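PDB 3Q15: response regulator aspartate phosphatase H from Bacillus subtilis, which dephosphorylates the sporulation phosphotransferase Spo0F and also acts on the response regulator ComA, helping to separate competence from sporulation in time. Local coordinates for residues 59-64 against 93-98; 251-256 against 262-267. All coordinates share one frame; numbering follows the deposited sequence.

Interaction 1: 59-64 against 93-98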
ATOM      1  N   CYS A  59     -12.150  30.483   0.892  1.00 47.44           N
ATOM      2  CA  CYS A  59     -12.818  31.778   0.982  1.00 50.66           C
ATOM      3  C   CYS A  59     -11.797  32.914   0.945  1.00 50.81           C
ATOM      4  O   CYS A  59     -12.038  33.961   0.343  1.00 52.75           O
ATOM      5  CB  CYS A  59     -13.658  31.877   2.260  1.00 50.09           C
ATOM      6  SG  CYS A  59     -15.222  30.968   2.216  1.00 56.15           S
ATOM      7  N   PHE A  60     -10.659  32.693   1.593  1.00 47.31           N
ATOM      8  CA  PHE A  60      -9.602  33.695   1.658  1.00 50.30           C
ATOM      9  C   PHE A  60      -8.913  33.810   0.303  1.00 48.86           C
ATOM     10  O   PHE A  60      -8.653  34.910  -0.187  1.00 48.94           O
ATOM     11  CB  PHE A  60      -8.592  33.325   2.750  1.00 48.50           C
ATOM     12  CG  PHE A  60      -7.507  34.350   2.958  1.00 46.41           C
ATOM     13  CD1 PHE A  60      -7.768  35.526   3.642  1.00 45.26           C
ATOM     14  CD2 PHE A  60      -6.222  34.123   2.489  1.00 45.50           C
ATOM     15  CE1 PHE A  60      -6.770  36.468   3.838  1.00 46.58           C
ATOM     16  CE2 PHE A  60      -5.220  35.061   2.683  1.00 47.16           C
ATOM     17  CZ  PHE A  60      -5.494  36.234   3.359  1.00 46.91           C
ATOM     18  N   ARG A  61      -8.627  32.661  -0.299  1.00 43.73           N
ATOM     19  CA  ARG A  61      -8.012  32.619  -1.616  1.00 43.03           C
ATOM     20  C   ARG A  61      -8.931  33.279  -2.639  1.00 46.31           C
ATOM     21  O   ARG A  61      -8.473  34.001  -3.523  1.00 49.57           O
ATOM     22  CB  ARG A  61      -7.710  31.172  -2.012  1.00 41.67           C
ATOM     23  CG  ARG A  61      -7.019  31.022  -3.350  1.00 43.36           C
ATOM     24  CD  ARG A  61      -5.746  31.853  -3.422  1.00 43.37           C
ATOM     25  NE  ARG A  61      -5.070  31.672  -4.705  1.00 41.44           N
ATOM     26  CZ  ARG A  61      -5.363  32.362  -5.800  1.00 42.33           C
ATOM     27  NH1 ARG A  61      -6.313  33.285  -5.765  1.00 43.98           N
ATOM     28  NH2 ARG A  61      -4.707  32.135  -6.929  1.00 43.41           N
ATOM     29  N   HIS A  62     -10.231  33.035  -2.503  1.00 44.26           N
ATOM     30  CA  HIS A  62     -11.228  33.642  -3.378  1.00 48.84           C
ATOM     31  C   HIS A  62     -11.219  35.164  -3.255  1.00 53.21           C
ATOM     32  O   HIS A  62     -11.380  35.877  -4.245  1.00 55.10           O
ATOM     33  CB  HIS A  62     -12.622  33.098  -3.061  1.00 50.25           C
ATOM     34  CG  HIS A  62     -13.716  33.721  -3.874  1.00 52.15           C
ATOM     35  ND1 HIS A  62     -14.187  33.161  -5.042  1.00 53.92           N
ATOM     36  CD2 HIS A  62     -14.430  34.856  -3.687  1.00 55.53           C
ATOM     37  CE1 HIS A  62     -15.145  33.925  -5.539  1.00 56.57           C
ATOM     38  NE2 HIS A  62     -15.312  34.960  -4.736  1.00 56.50           N
ATOM     39  N   GLN A  63     -11.035  35.656  -2.034  1.00 51.59           N
ATOM     40  CA  GLN A  63     -11.004  37.095  -1.793  1.00 52.97           C
ATOM     41  C   GLN A  63      -9.733  37.718  -2.373  1.00 53.58           C
ATOM     42  O   GLN A  63      -9.758  38.832  -2.895  1.00 52.50           O
ATOM     43  CB  GLN A  63     -11.116  37.401  -0.298  1.00 52.69           C
ATOM     44  CG  GLN A  63     -11.228  38.887   0.024  1.00 56.51           C
ATOM     45  CD  GLN A  63     -12.464  39.525  -0.588  1.00 62.47           C
ATOM     46  OE1 GLN A  63     -13.542  38.930  -0.598  1.00 64.02           O
ATOM     47  NE2 GLN A  63     -12.312  40.740  -1.110  1.00 65.03           N
ATOM     48  N   LEU A  64      -8.624  36.993  -2.280  1.00 52.37           N
ATOM     49  CA  LEU A  64      -7.379  37.437  -2.893  1.00 52.72           C
ATOM     50  C   LEU A  64      -7.566  37.656  -4.387  1.00 53.90           C
ATOM     51  O   LEU A  64      -7.041  38.612  -4.951  1.00 57.45           O
ATOM     52  CB  LEU A  64      -6.260  36.422  -2.649  1.00 49.28           C
ATOM     53  CG  LEU A  64      -5.622  36.427  -1.258  1.00 49.44           C
ATOM     54  CD1 LEU A  64      -4.569  35.338  -1.141  1.00 48.72           C
ATOM     55  CD2 LEU A  64      -5.019  37.791  -0.952  1.00 53.43           C
ATOM     56  N   LYS A  93       2.883  31.480  -0.046  1.00 50.03           N
ATOM     57  CA  LYS A  93       3.445  30.132  -0.105  1.00 52.75           C
ATOM     58  C   LYS A  93       2.708  29.124   0.774  1.00 49.69           C
ATOM     59  O   LYS A  93       2.303  28.063   0.298  1.00 43.99           O
ATOM     60  CB  LYS A  93       4.930  30.146   0.263  1.00 58.20           C
ATOM     61  CG  LYS A  93       5.827  30.740  -0.807  1.00 66.30           C
ATOM     62  CD  LYS A  93       7.292  30.658  -0.401  1.00 72.65           C
ATOM     63  CE  LYS A  93       8.200  31.185  -1.503  1.00 77.30           C
ATOM     64  NZ  LYS A  93       7.883  32.599  -1.849  1.00 79.30           N
ATOM     65  N   LYS A  94       2.550  29.448   2.054  1.00 45.74           N
ATOM     66  CA  LYS A  94       1.945  28.517   3.004  1.00 50.01           C
ATOM     67  C   LYS A  94       0.487  28.237   2.672  1.00 44.93           C
ATOM     68  O   LYS A  94       0.021  27.111   2.815  1.00 41.62           O
ATOM     69  CB  LYS A  94       2.078  29.025   4.442  1.00 52.12           C
ATOM     70  CG  LYS A  94       3.516  29.107   4.930  1.00 59.05           C
ATOM     71  CD  LYS A  94       3.589  29.483   6.400  1.00 63.63           C
ATOM     72  CE  LYS A  94       5.032  29.507   6.887  1.00 70.37           C
ATOM     73  NZ  LYS A  94       5.138  29.870   8.328  1.00 73.47           N
ATOM     74  N   LEU A  95      -0.227  29.266   2.229  1.00 47.49           N
ATOM     75  CA  LEU A  95      -1.627  29.126   1.848  1.00 46.99           C
ATOM     76  C   LEU A  95      -1.756  28.245   0.613  1.00 47.36           C
ATOM     77  O   LEU A  95      -2.558  27.312   0.576  1.00 46.39           O
ATOM     78  CB  LEU A  95      -2.238  30.497   1.556  1.00 47.73           C
ATOM     79  CG  LEU A  95      -3.623  30.454   0.909  1.00 45.98           C
ATOM     80  CD1 LEU A  95      -4.637  29.821   1.855  1.00 45.52           C
ATOM     81  CD2 LEU A  95      -4.071  31.843   0.480  1.00 44.41           C
ATOM     82  N   THR A  96      -0.955  28.552  -0.399  1.00 46.11           N
ATOM     83  CA  THR A  96      -1.003  27.814  -1.651  1.00 43.92           C
ATOM     84  C   THR A  96      -0.639  26.347  -1.424  1.00 44.90           C
ATOM     85  O   THR A  96      -1.262  25.451  -1.988  1.00 44.72           O
ATOM     86  CB  THR A  96      -0.072  28.450  -2.702  1.00 40.83           C
ATOM     87  OG1 THR A  96      -0.445  29.820  -2.894  1.00 41.57           O
ATOM     88  CG2 THR A  96      -0.170  27.719  -4.030  1.00 40.03           C
ATOM     89  N   GLY A  97       0.367  26.112  -0.588  1.00 47.68           N
ATOM     90  CA  GLY A  97       0.789  24.762  -0.263  1.00 47.10           C
ATOM     91  C   GLY A  97      -0.274  23.970   0.479  1.00 43.21           C
ATOM     92  O   GLY A  97      -0.490  22.794   0.196  1.00 38.12           O
ATOM     93  N   LEU A  98      -0.941  24.613   1.432  1.00 43.34           N
ATOM     94  CA  LEU A  98      -1.982  23.945   2.205  1.00 42.37           C
ATOM     95  C   LEU A  98      -3.194  23.624   1.337  1.00 45.76           C
ATOM     96  O   LEU A  98      -3.750  22.526   1.417  1.00 43.18           O
ATOM     97  CB  LEU A  98      -2.391  24.797   3.406  1.00 47.52           C
ATOM     98  CG  LEU A  98      -3.273  24.108   4.449  1.00 48.77           C
ATOM     99  CD1 LEU A  98      -2.782  22.692   4.731  1.00 46.03           C
ATOM    100  CD2 LEU A  98      -3.318  24.932   5.728  1.00 47.12           C
TER
HETATM  101  O   HOH W   1      -3.303  29.748  -3.867  1.00 46.41           O
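Leu-95 carries CG opposite its backbone N (chi1 170°), and Phe-60 does the same with its ring (chi1 -176°); these settings send the leucine's CD2 methyl to the edge of the phenylalanine ring. The methyl lies in the ring plane, with Leu-95 CD2 3.7 Å from Phe-60 CD2, rather than over a face. The helices are 49-67, of the N-terminal three-helix bundle, and 93-113, which runs into the first predicted TPR repeat (101-134), so the contact joins the bundle to the start of the TPR region. Leu-64 meets the same methyl tip to tip, its CD1 3.9 Å from Leu-95 CD2. The aliphatic part of Arg-61 completes the set, with CD 4.2 Å from Leu-95 CD2. One methyl of 93-98 thus fits among three side chains on one face of 59-64, where the axes cross at -124° with a closest approach of 11.4 Å. The spacing is wide and the buried surface modest, 132 Å², with no direct hydrogen bond between the segments. Leu-57, one turn earlier on helix 49-67, extends the packing on Leu-95, while Leu-85 and Ile-88 of helix 81-89 lie against Arg-61. An apolar side chain of another protein's chain packs on Phe-60, placing the junction beside an intermolecular interface. Thr-96 OG1 also hydrogen-bonds to Gln-92 O. The polar link across the gap is a water in the guanidinium plane of Arg-61: it accepts from NE at 2.7 Å and donates to Thr-96 OG1 at 3.0 Å.

Interaction 2: 251-256 against 262-267; sequences VSREKV and KVLFGL
Ser-252 and Val-263 make the inner of two van der Waals contacts between helix 238-255 and helix 260-273. Val-263 CG2 rests 3.8 Å from Ser-252 OG, at the nearest approach of the two backbones, where their CA atoms are 8.2 Å apart. The small serine side chain is consistent with so close an approach, and its hydroxyl turns back to its own helix, hydrogen-bonding to Ala-248 O, so the valine meets an oxygen that already has a partner. Ala-249, on the helix of Ser-252, also touches Val-263.

The outer contact is apolar against charged. Arg-253 reaches across in an extended chain from CG to NE, and its side chain crosses that of Leu-264 at about a right angle; Arg-253 NH2 ends 3.8 Å from Leu-264 CD2. The methyl approaches the guanidinium obliquely.

Among ionic interactions, the same NH2 forms a salt bridge with Glu-286 of helix 277-290, which probably helps fix the guanidinium beside Leu-264. Phe-283, also on that helix, touches both Arg-253 and Leu-264.

No hydrogen bond spans the two segments, and they bury 108 Å² together. The last helix of predicted repeat TPR 4 packs here on the first of predicted TPR 5, with helix 277-290, the second of TPR 5, against both: the repeat-to-repeat stacking of helical hairpins from which a tetratricopeptide superhelix is built.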
ATOM      1  N   VAL A 251     -20.492  -1.261  32.431  1.00 67.33           N
ATOM      2  CA  VAL A 251     -20.197   0.135  32.130  1.00 67.84           C
ATOM      3  C   VAL A 251     -21.171   0.689  31.090  1.00 67.88           C
ATOM      4  O   VAL A 251     -21.497   1.877  31.102  1.00 69.11           O
ATOM      5  CB  VAL A 251     -18.734   0.321  31.668  1.00 68.41           C
ATOM      6  CG1 VAL A 251     -18.422  -0.599  30.505  1.00 69.88           C
ATOM      7  CG2 VAL A 251     -18.464   1.773  31.301  1.00 68.54           C
ATOM      8  N   SER A 252     -21.646  -0.183  30.204  1.00 65.83           N
ATOM      9  CA  SER A 252     -22.627   0.199  29.193  1.00 64.81           C
ATOM     10  C   SER A 252     -23.977   0.552  29.817  1.00 67.88           C
ATOM     11  O   SER A 252     -24.458   1.675  29.673  1.00 72.19           O
ATOM     12  CB  SER A 252     -22.806  -0.921  28.165  1.00 61.49           C
ATOM     13  OG  SER A 252     -21.666  -1.044  27.331  1.00 59.11           O
ATOM     14  N   ARG A 253     -24.583  -0.411  30.508  1.00 65.06           N
ATOM     15  CA  ARG A 253     -25.880  -0.201  31.149  1.00 65.21           C
ATOM     16  C   ARG A 253     -25.886   1.029  32.056  1.00 68.33           C
ATOM     17  O   ARG A 253     -26.916   1.685  32.221  1.00 68.26           O
ATOM     18  CB  ARG A 253     -26.288  -1.431  31.968  1.00 64.84           C
ATOM     19  CG  ARG A 253     -26.444  -2.715  31.168  1.00 65.07           C
ATOM     20  CD  ARG A 253     -27.171  -3.777  31.985  1.00 68.29           C
ATOM     21  NE  ARG A 253     -27.373  -5.018  31.239  1.00 69.46           N
ATOM     22  CZ  ARG A 253     -26.616  -6.102  31.372  1.00 69.55           C
ATOM     23  NH1 ARG A 253     -25.602  -6.104  32.225  1.00 72.09           N
ATOM     24  NH2 ARG A 253     -26.874  -7.186  30.655  1.00 63.95           N
ATOM     25  N   GLU A 254     -24.733   1.337  32.641  1.00 68.30           N
ATOM     26  CA  GLU A 254     -24.653   2.392  33.646  1.00 73.67           C
ATOM     27  C   GLU A 254     -24.299   3.766  33.080  1.00 72.52           C
ATOM     28  O   GLU A 254     -24.719   4.785  33.627  1.00 70.64           O
ATOM     29  CB  GLU A 254     -23.670   2.010  34.762  1.00 77.90           C
ATOM     30  CG  GLU A 254     -24.092   0.787  35.569  1.00 81.42           C
ATOM     31  CD  GLU A 254     -23.190   0.527  36.767  1.00 86.48           C
ATOM     32  OE1 GLU A 254     -22.340   1.391  37.077  1.00 88.66           O
ATOM     33  OE2 GLU A 254     -23.333  -0.542  37.399  1.00 85.89           O
ATOM     34  N   LYS A 255     -23.538   3.799  31.989  1.00 73.26           N
ATOM     35  CA  LYS A 255     -23.057   5.074  31.458  1.00 73.90           C
ATOM     36  C   LYS A 255     -23.095   5.215  29.933  1.00 72.13           C
ATOM     37  O   LYS A 255     -23.155   6.333  29.420  1.00 75.75           O
ATOM     38  CB  LYS A 255     -21.649   5.373  31.979  1.00 76.22           C
ATOM     39  CG  LYS A 255     -21.583   5.585  33.483  1.00 79.91           C
ATOM     40  CD  LYS A 255     -20.201   6.027  33.921  1.00 82.02           C
ATOM     41  CE  LYS A 255     -20.159   6.310  35.413  1.00 85.06           C
ATOM     42  NZ  LYS A 255     -18.834   6.841  35.835  1.00 85.75           N
ATOM     43  N   VAL A 256     -23.053   4.100  29.209  1.00 66.89           N
ATOM     44  CA  VAL A 256     -23.089   4.153  27.745  1.00 65.78           C
ATOM     45  C   VAL A 256     -23.964   3.057  27.134  1.00 63.80           C
ATOM     46  O   VAL A 256     -23.456   2.115  26.525  1.00 62.79           O
ATOM     47  CB  VAL A 256     -21.670   4.088  27.136  1.00 66.92           C
ATOM     48  CG1 VAL A 256     -20.975   5.435  27.272  1.00 70.37           C
ATOM     49  CG2 VAL A 256     -20.853   2.992  27.799  1.00 67.15           C
ATOM     50  N   LYS A 262     -24.413  -4.131  20.648  1.00 49.43           N
ATOM     51  CA  LYS A 262     -23.178  -4.759  20.198  1.00 51.01           C
ATOM     52  C   LYS A 262     -22.552  -5.610  21.299  1.00 51.39           C
ATOM     53  O   LYS A 262     -22.048  -6.702  21.038  1.00 52.16           O
ATOM     54  CB  LYS A 262     -22.185  -3.705  19.709  1.00 57.05           C
ATOM     55  CG  LYS A 262     -20.822  -4.265  19.338  1.00 62.89           C
ATOM     56  CD  LYS A 262     -20.043  -3.302  18.453  1.00 66.51           C
ATOM     57  CE  LYS A 262     -19.978  -1.917  19.064  1.00 71.69           C
ATOM     58  NZ  LYS A 262     -19.276  -0.966  18.159  1.00 74.73           N
ATOM     59  N   VAL A 263     -22.587  -5.107  22.529  1.00 49.07           N
ATOM     60  CA  VAL A 263     -22.054  -5.846  23.668  1.00 48.12           C
ATOM     61  C   VAL A 263     -22.843  -7.133  23.918  1.00 46.87           C
ATOM     62  O   VAL A 263     -22.259  -8.194  24.125  1.00 49.53           O
ATOM     63  CB  VAL A 263     -22.043  -4.986  24.953  1.00 47.34           C
ATOM     64  CG1 VAL A 263     -21.695  -5.837  26.165  1.00 50.30           C
ATOM     65  CG2 VAL A 263     -21.067  -3.833  24.810  1.00 40.94           C
ATOM     66  N   LEU A 264     -24.168  -7.041  23.890  1.00 45.96           N
ATOM     67  CA  LEU A 264     -25.006  -8.208  24.149  1.00 48.86           C
ATOM     68  C   LEU A 264     -24.958  -9.255  23.030  1.00 46.70           C
ATOM     69  O   LEU A 264     -25.219 -10.435  23.266  1.00 47.21           O
ATOM     70  CB  LEU A 264     -26.449  -7.783  24.433  1.00 52.99           C
ATOM     71  CG  LEU A 264     -26.648  -6.982  25.722  1.00 55.88           C
ATOM     72  CD1 LEU A 264     -28.102  -6.560  25.893  1.00 56.73           C
ATOM     73  CD2 LEU A 264     -26.178  -7.784  26.924  1.00 55.27           C
ATOM     74  N   PHE A 265     -24.624  -8.836  21.814  1.00 45.08           N
ATOM     75  CA  PHE A 265     -24.506  -9.794  20.719  1.00 43.25           C
ATOM     76  C   PHE A 265     -23.227 -10.620  20.843  1.00 45.06           C
ATOM     77  O   PHE A 265     -23.231 -11.823  20.587  1.00 43.67           O
ATOM     78  CB  PHE A 265     -24.559  -9.107  19.353  1.00 42.73           C
ATOM     79  CG  PHE A 265     -24.228 -10.027  18.211  1.00 44.07           C
ATOM     80  CD1 PHE A 265     -25.179 -10.897  17.710  1.00 42.89           C
ATOM     81  CD2 PHE A 265     -22.960 -10.035  17.650  1.00 48.07           C
ATOM     82  CE1 PHE A 265     -24.880 -11.755  16.671  1.00 44.80           C
ATOM     83  CE2 PHE A 265     -22.655 -10.891  16.603  1.00 47.23           C
ATOM     84  CZ  PHE A 265     -23.619 -11.753  16.115  1.00 46.97           C
ATOM     85  N   GLY A 266     -22.135  -9.967  21.228  1.00 45.45           N
ATOM     86  CA  GLY A 266     -20.883 -10.663  21.461  1.00 44.42           C
ATOM     87  C   GLY A 266     -21.038 -11.658  22.592  1.00 45.02           C
ATOM     88  O   GLY A 266     -20.654 -12.822  22.477  1.00 44.90           O
ATOM     89  N   LEU A 267     -21.617 -11.191  23.692  1.00 43.23           N
ATOM     90  CA  LEU A 267     -21.866 -12.041  24.843  1.00 43.95           C
ATOM     91  C   LEU A 267     -22.714 -13.249  24.449  1.00 44.00           C
ATOM     92  O   LEU A 267     -22.382 -14.385  24.783  1.00 44.76           O
ATOM     93  CB  LEU A 267     -22.551 -11.240  25.952  1.00 43.13           C
ATOM     94  CG  LEU A 267     -22.820 -11.943  27.286  1.00 45.69           C
ATOM     95  CD1 LEU A 267     -21.566 -12.628  27.812  1.00 46.98           C
ATOM     96  CD2 LEU A 267     -23.360 -10.957  28.309  1.00 44.28           C
TER

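How the interactions relate
Interactions 1 and 2 lie on opposite sides of the chain's centre, their own centres 47 Å apart and their nearest atoms about 32 Å apart, so neither touches the other. They follow in series along the chain: 59-64 with 93-98 ties the N-terminal three-helix bundle to helix 93-113, at the start of the TPR region, whereas 251-256 with 262-267 joins neighbouring repeats well inside the TPR domain. Their surroundings differ too. Another protein's chain packs beside interaction 1, but no other chain of the assembly touches the segments of interaction 2. One bridges its gap with water; the other has its polar ends tied to partners within the chain.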